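Long-range contacts in N-acetyltransferase family protein (Bacillus anthracis, PDB 3LNB), which probably transfers the acetyl group of acetyl-coenzyme A to arylamine nitrogens, and inactivates sulfamethoxazole: residues F39-I45 / N61-P67; S262-Y268 / I289-F294. The protein carries 1 engineered substitution. All blocks are in the same frame, centred on the assembly; numbering follows the deposited sequence.

Interaction 1 of 2, residues F39-I45 / N61-P67; sequences FFKRLKI and NMGMILP
Leu43 and Asn61 bring the two backbones closest, their CA atoms 5.8 Å apart, where the C-terminal end of helix 34-42 meets the last turn of helix 55-65 in the N-terminal helical part of the arylamine N-acetyltransferase fold. A Schellman motif ends the first helix: Ile45 N bonds to Phe40 O and Lys44 N to Lys41 O, with Lys44 at positive phi as the C-prime residue. This turn presents the carbonyl of Leu43 to the second helix. There ND2 of Asn61 gives it a hydrogen bond of 2.7 Å, nearly straight at 168°, with the oxygen only 3° out of the amide plane. CG1 of Ile45 also packs against Asn61 ND2, at 3.4 Å, putting an apolar group beside the bonded amide.

Leu43 supplies the main apolar bump. Its CD1 comes within 3.5 Å of Met62 CA and also meets Ile65 CB and Leu66 CG, while CD2 lies over the centre of one face of the Phe39 ring. Phe39 in turn meets Met62 in a Met-aromatic contact: SD sits at the ring edge, 5.5 Å from the centroid, and CZ is the ring atom nearest to it. Phe109 stacks on Phe39, and Leu106 touches Met62, so helix 99-112 also borders this interface.

Arg42 runs past Ile65, its CG anti to the backbone N (chi1 179°) and its chain bent at chi2, which carries the guanidinium to Leu66 and Pro67. Backbone oxygens outside the contact hold that group, Leu90 O binding NE and Arg95 O binding NH1. CD2 of Leu66 covers one guanidinium face, 3.6 Å from Arg42 NE, and CG2 of Ile65 approaches Arg42 NH2 obliquely at 3.3 Å.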
# COMPACT_ATOMS: atom_id res chain seq x y z
N PHE A 39 -5.10 -11.64 -11.02
CA PHE A 39 -4.15 -10.58 -10.72
C PHE A 39 -3.72 -9.91 -12.02
O PHE A 39 -3.81 -8.69 -12.16
CB PHE A 39 -2.93 -11.14 -9.99
CG PHE A 39 -2.11 -10.09 -9.30
CD1 PHE A 39 -2.49 -9.60 -8.06
CD2 PHE A 39 -0.97 -9.58 -9.91
CE1 PHE A 39 -1.74 -8.61 -7.42
CE2 PHE A 39 -0.22 -8.59 -9.28
CZ PHE A 39 -0.60 -8.10 -8.04
N PHE A 40 -3.25 -10.72 -12.98
CA PHE A 40 -2.80 -10.23 -14.28
C PHE A 40 -3.88 -9.40 -14.98
O PHE A 40 -3.60 -8.35 -15.55
CB PHE A 40 -2.41 -11.41 -15.18
CG PHE A 40 -1.10 -12.05 -14.81
CD1 PHE A 40 -1.02 -13.43 -14.65
CD2 PHE A 40 0.04 -11.28 -14.65
CE1 PHE A 40 0.19 -14.03 -14.33
CE2 PHE A 40 1.26 -11.88 -14.33
CZ PHE A 40 1.33 -13.26 -14.17
N LYS A 41 -5.12 -9.90 -14.94
CA LYS A 41 -6.25 -9.21 -15.57
C LYS A 41 -6.50 -7.84 -14.95
O LYS A 41 -6.60 -6.83 -15.66
CB LYS A 41 -7.51 -10.07 -15.44
CG LYS A 41 -8.77 -9.42 -15.98
CD LYS A 41 -10.01 -10.26 -15.70
CE LYS A 41 -11.27 -9.60 -16.26
NZ LYS A 41 -12.49 -10.41 -15.97
N ARG A 42 -6.59 -7.80 -13.62
CA ARG A 42 -6.85 -6.54 -12.92
C ARG A 42 -5.77 -5.50 -13.19
O ARG A 42 -6.08 -4.34 -13.46
CB ARG A 42 -6.94 -6.79 -11.42
CG ARG A 42 -7.17 -5.54 -10.56
CD ARG A 42 -8.62 -5.06 -10.61
NE ARG A 42 -8.91 -4.16 -9.50
CZ ARG A 42 -9.14 -2.85 -9.62
NH1 ARG A 42 -9.39 -2.11 -8.55
NH2 ARG A 42 -9.12 -2.27 -10.82
N LEU A 43 -4.51 -5.91 -13.11
CA LEU A 43 -3.40 -4.99 -13.31
C LEU A 43 -3.02 -4.80 -14.78
O LEU A 43 -2.00 -4.18 -15.08
CB LEU A 43 -2.18 -5.42 -12.49
CG LEU A 43 -2.32 -5.33 -10.96
CD1 LEU A 43 -2.57 -3.88 -10.57
CD2 LEU A 43 -3.47 -6.21 -10.47
N LYS A 44 -3.84 -5.33 -15.67
CA LYS A 44 -3.62 -5.21 -17.11
C LYS A 44 -2.21 -5.63 -17.51
O LYS A 44 -1.57 -4.97 -18.35
CB LYS A 44 -3.83 -3.76 -17.54
CG LYS A 44 -5.00 -3.08 -16.88
CD LYS A 44 -6.32 -3.57 -17.41
CE LYS A 44 -7.21 -2.37 -17.72
NZ LYS A 44 -7.20 -1.37 -16.62
N ILE A 45 -1.72 -6.71 -16.92
CA ILE A 45 -0.40 -7.22 -17.24
C ILE A 45 -0.56 -8.59 -17.88
O ILE A 45 -1.18 -9.49 -17.32
CB ILE A 45 0.47 -7.35 -15.97
CG1 ILE A 45 0.80 -5.97 -15.42
CG2 ILE A 45 1.75 -8.11 -16.30
CD1 ILE A 45 1.50 -6.00 -14.09
N ASN A 61 1.93 -0.73 -11.83
CA ASN A 61 0.54 -0.93 -12.19
C ASN A 61 -0.38 -0.94 -10.97
O ASN A 61 -1.49 -0.41 -11.04
CB ASN A 61 0.38 -2.22 -13.00
CG ASN A 61 0.92 -2.08 -14.42
OD1 ASN A 61 1.96 -1.47 -14.64
ND2 ASN A 61 0.22 -2.67 -15.38
N MET A 62 0.08 -1.52 -9.87
CA MET A 62 -0.72 -1.55 -8.65
C MET A 62 -0.98 -0.13 -8.20
O MET A 62 -2.11 0.22 -7.86
CB MET A 62 0.01 -2.31 -7.53
CG MET A 62 0.02 -3.83 -7.69
SD MET A 62 0.71 -4.67 -6.24
CE MET A 62 -0.64 -4.54 -5.08
N GLY A 63 0.06 0.70 -8.20
CA GLY A 63 -0.10 2.08 -7.78
C GLY A 63 -1.05 2.87 -8.67
O GLY A 63 -1.78 3.74 -8.19
N MET A 64 -1.04 2.56 -9.96
CA MET A 64 -1.88 3.24 -10.94
C MET A 64 -3.31 2.72 -11.02
O MET A 64 -4.21 3.42 -11.49
CB MET A 64 -1.25 3.12 -12.33
CG MET A 64 0.05 3.85 -12.52
SD MET A 64 -0.20 5.62 -12.38
CE MET A 64 -0.99 5.99 -13.95
N ILE A 65 -3.53 1.49 -10.55
CA ILE A 65 -4.85 0.87 -10.64
C ILE A 65 -5.56 0.53 -9.33
O ILE A 65 -6.75 0.79 -9.19
CB ILE A 65 -4.75 -0.41 -11.52
CG1 ILE A 65 -4.32 -0.01 -12.93
CG2 ILE A 65 -6.08 -1.16 -11.53
CD1 ILE A 65 -3.92 -1.17 -13.82
N LEU A 66 -4.85 -0.08 -8.39
CA LEU A 66 -5.45 -0.45 -7.11
C LEU A 66 -5.50 0.74 -6.15
O LEU A 66 -4.49 1.13 -5.58
CB LEU A 66 -4.67 -1.60 -6.48
CG LEU A 66 -4.68 -2.92 -7.24
CD1 LEU A 66 -3.84 -3.94 -6.49
CD2 LEU A 66 -6.12 -3.42 -7.40
N PRO A 67 -6.69 1.33 -5.96
CA PRO A 67 -6.83 2.49 -5.07
C PRO A 67 -6.55 2.14 -3.61
O PRO A 67 -6.85 1.03 -3.16
CB PRO A 67 -8.29 2.91 -5.26
CG PRO A 67 -8.67 2.32 -6.59
CD PRO A 67 -7.99 0.99 -6.56

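Interaction 2 of 2, residues S262-Y268 / I289-F294; sequences SLTNKNY and ILRESF. With COA (coenzyme A), chain B.
Leu263 and Tyr268, on neighbouring strands of the antiparallel C-terminal sheet, turn their side chains onto helix 283-294. The Leu263 side chain is the central bump: CB rests on Phe294 CE1 at 3.8 Å, CD1 faces Ile289 CD1, and CD2 reaches Leu290 N and CG, so it fills the hollow between these three helical residues. Ile289 is the opposing bump, entering between Leu263 and the Tyr268 ring. Its CG2 lies over one face of that ring, 3.7 Å from the centroid and 26° off the normal, a CH-pi contact offset toward the rim, while its CD1 lies near Tyr268 CG. With CG anti to the backbone N (chi1 -177°), Tyr268 extends along the helix to Ser293, whose OG donates a hydrogen bond of 3.2 Å to the tyrosine OH.

Ser262, Thr264 and Asn267, all in the coenzyme A pocket, face the cofactor. Ser262 OG donates to O5A at 2.5 Å, and Asn267 ND2 gives a 3.0 Å bond to O8A of the 3'-phosphate. Thr264 OG1, 2.8 Å from O8A, accepts from Asn267 N in an ST motif. The hairpin is thus largely apolar toward the helix and polar toward the cofactor.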
# COMPACT_ATOMS: atom_id res chain seq x y z
N SER A 262 -6.46 12.27 -4.31
CA SER A 262 -7.05 11.86 -3.05
C SER A 262 -8.46 12.41 -2.89
O SER A 262 -8.74 13.58 -3.21
CB SER A 262 -6.17 12.32 -1.88
OG SER A 262 -4.93 11.63 -1.90
N LEU A 263 -9.35 11.57 -2.39
CA LEU A 263 -10.73 11.95 -2.20
C LEU A 263 -11.26 11.60 -0.82
O LEU A 263 -11.15 10.46 -0.38
CB LEU A 263 -11.60 11.26 -3.26
CG LEU A 263 -13.11 11.48 -3.16
CD1 LEU A 263 -13.45 12.90 -3.62
CD2 LEU A 263 -13.83 10.45 -4.02
N THR A 264 -11.83 12.59 -0.14
CA THR A 264 -12.42 12.38 1.17
C THR A 264 -13.90 12.70 1.01
O THR A 264 -14.35 13.02 -0.09
CB THR A 264 -11.81 13.31 2.24
OG1 THR A 264 -12.13 14.67 1.94
CG2 THR A 264 -10.31 13.14 2.29
N ASN A 265 -14.67 12.62 2.09
CA ASN A 265 -16.09 12.94 2.01
C ASN A 265 -16.27 14.44 1.76
O ASN A 265 -17.24 14.86 1.14
CB ASN A 265 -16.82 12.57 3.30
CG ASN A 265 -16.90 11.07 3.52
OD1 ASN A 265 -17.30 10.33 2.62
ND2 ASN A 265 -16.53 10.62 4.72
N LYS A 266 -15.30 15.22 2.23
CA LYS A 266 -15.33 16.68 2.13
C LYS A 266 -14.55 17.32 0.98
O LYS A 266 -14.99 18.34 0.42
CB LYS A 266 -14.83 17.29 3.44
CG LYS A 266 -15.42 16.68 4.70
CD LYS A 266 -16.91 16.90 4.78
CE LYS A 266 -17.46 16.39 6.11
NZ LYS A 266 -18.94 16.55 6.19
N ASN A 267 -13.41 16.76 0.62
CA ASN A 267 -12.58 17.36 -0.42
C ASN A 267 -11.94 16.41 -1.41
O ASN A 267 -11.67 15.25 -1.11
CB ASN A 267 -11.46 18.17 0.22
CG ASN A 267 -11.97 19.26 1.11
OD1 ASN A 267 -12.42 20.31 0.64
ND2 ASN A 267 -11.92 19.03 2.42
N TYR A 268 -11.67 16.95 -2.60
CA TYR A 268 -10.99 16.22 -3.66
C TYR A 268 -9.66 16.94 -3.85
O TYR A 268 -9.63 18.13 -4.20
CB TYR A 268 -11.80 16.27 -4.96
CG TYR A 268 -11.18 15.47 -6.09
CD1 TYR A 268 -10.77 14.15 -5.89
CD2 TYR A 268 -11.05 16.02 -7.37
CE1 TYR A 268 -10.25 13.39 -6.94
CE2 TYR A 268 -10.53 15.26 -8.43
CZ TYR A 268 -10.14 13.95 -8.20
OH TYR A 268 -9.65 13.19 -9.24
N ILE A 289 -16.85 11.14 -8.63
CA ILE A 289 -15.39 11.10 -8.65
C ILE A 289 -14.89 9.69 -8.31
O ILE A 289 -13.99 9.18 -8.96
CB ILE A 289 -14.77 12.12 -7.67
CG1 ILE A 289 -15.26 13.52 -8.02
CG2 ILE A 289 -13.23 12.09 -7.78
CD1 ILE A 289 -14.92 14.58 -6.99
N LEU A 290 -15.50 9.06 -7.31
CA LEU A 290 -15.10 7.70 -6.93
C LEU A 290 -15.11 6.84 -8.19
O LEU A 290 -14.14 6.15 -8.49
CB LEU A 290 -16.09 7.08 -5.93
CG LEU A 290 -15.67 6.86 -4.48
CD1 LEU A 290 -16.71 5.98 -3.79
CD2 LEU A 290 -14.30 6.21 -4.40
N ARG A 291 -16.23 6.91 -8.91
CA ARG A 291 -16.41 6.13 -10.13
C ARG A 291 -15.45 6.52 -11.25
O ARG A 291 -14.62 5.72 -11.68
CB ARG A 291 -17.86 6.25 -10.62
CG ARG A 291 -18.16 5.51 -11.93
CD ARG A 291 -19.63 5.66 -12.34
NE ARG A 291 -20.00 7.05 -12.61
CZ ARG A 291 -20.80 7.78 -11.83
NH1 ARG A 291 -21.32 7.26 -10.72
NH2 ARG A 291 -21.06 9.04 -12.15
N GLU A 292 -15.56 7.76 -11.70
CA GLU A 292 -14.76 8.26 -12.80
C GLU A 292 -13.25 8.33 -12.59
O GLU A 292 -12.48 8.08 -13.51
CB GLU A 292 -15.26 9.64 -13.24
CG GLU A 292 -16.77 9.71 -13.41
CD GLU A 292 -17.21 10.83 -14.34
OE1 GLU A 292 -16.65 11.95 -14.24
OE2 GLU A 292 -18.12 10.58 -15.16
N SER A 293 -12.82 8.69 -11.38
CA SER A 293 -11.39 8.80 -11.15
C SER A 293 -10.74 7.56 -10.54
O SER A 293 -9.56 7.31 -10.77
CB SER A 293 -11.09 10.02 -10.26
OG SER A 293 -11.51 11.22 -10.89
N PHE A 294 -11.51 6.77 -9.79
CA PHE A 294 -10.95 5.59 -9.15
C PHE A 294 -11.51 4.25 -9.61
O PHE A 294 -11.03 3.20 -9.17
CB PHE A 294 -11.12 5.69 -7.64
CG PHE A 294 -10.41 6.86 -7.03
CD1 PHE A 294 -11.10 8.04 -6.76
CD2 PHE A 294 -9.06 6.79 -6.73
CE1 PHE A 294 -10.44 9.13 -6.20
CE2 PHE A 294 -8.39 7.86 -6.17
CZ PHE A 294 -9.08 9.04 -5.90
N1A COA B . -6.71 8.39 6.86
C2A COA B . -7.75 9.10 6.46
N3A COA B . -7.61 10.28 5.88
C4A COA B . -6.39 10.79 5.68
C5A COA B . -5.27 10.07 6.09
C6A COA B . -5.46 8.84 6.69
N6A COA B . -4.42 8.11 7.09
N7A COA B . -4.20 10.79 5.76
C8A COA B . -4.62 11.90 5.16
N9A COA B . -5.95 11.90 5.10
C1B COA B . -6.78 12.92 4.42
C2B COA B . -6.58 14.34 4.95
O2B COA B . -7.34 14.52 6.15
C3B COA B . -7.17 15.15 3.80
O3B COA B . -8.57 15.36 4.00
P3B COA B . -9.23 16.73 3.47
O7A COA B . -8.79 17.08 2.10
O8A COA B . -10.83 16.54 3.57
O9A COA B . -8.82 17.85 4.55
C4B COA B . -6.93 14.27 2.58
O4B COA B . -6.33 13.05 3.06
C5B COA B . -5.96 14.93 1.60
O5B COA B . -4.69 15.12 2.23
P1A COA B . -3.56 15.99 1.48
O1A COA B . -2.22 15.82 2.35
O2A COA B . -3.97 17.41 1.35
O3A COA B . -3.34 15.30 0.05
P2A COA B . -2.45 13.98 -0.19
O4A COA B . -0.97 14.51 -0.53
O5A COA B . -3.01 13.17 -1.30
O6A COA B . -2.34 13.18 1.20
CBP COA B . -2.53 10.74 1.47
CCP COA B . -3.23 12.10 1.52
CDP COA B . -2.17 10.40 0.02
CEP COA B . -3.48 9.67 2.02
CAP COA B . -1.27 10.78 2.33
OAP COA B . -1.62 11.15 3.67
C9P COA B . -0.57 9.42 2.38
O9P COA B . 0.03 8.98 1.40
N8P COA B . -0.68 8.78 3.54
C7P COA B . -0.07 7.46 3.80
C6P COA B . -1.04 6.57 4.57
C5P COA B . -0.31 5.38 5.20
O5P COA B . 0.41 5.54 6.19
N4P COA B . -0.53 4.20 4.64
C3P COA B . 0.11 2.97 5.14
C2P COA B . -0.61 2.44 6.38
S1P COA B . -2.28 1.76 6.04

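Interaction 1 closes before interaction 2 opens along the chain; their centres are 19 Å apart, yet they touch through Pro67 CG and Phe294 O at 3.6 Å. Strand 252-256 bridges them as well, since Thr252 meets the side chains of Pro67, Leu290 and Phe294. Their relation to coenzyme A differs: Ser262 and Asn267 of interaction 2 bond its phosphate oxygens directly, with Lys278 and His260 among its other partners, whereas the side chain of Pro67 is about 11 Å from the cofactor. Cys99, His138 and Asp153 have the geometry of the catalytic triad expected for this family; Cys99 begins helix 99-112, which packs against interaction 1.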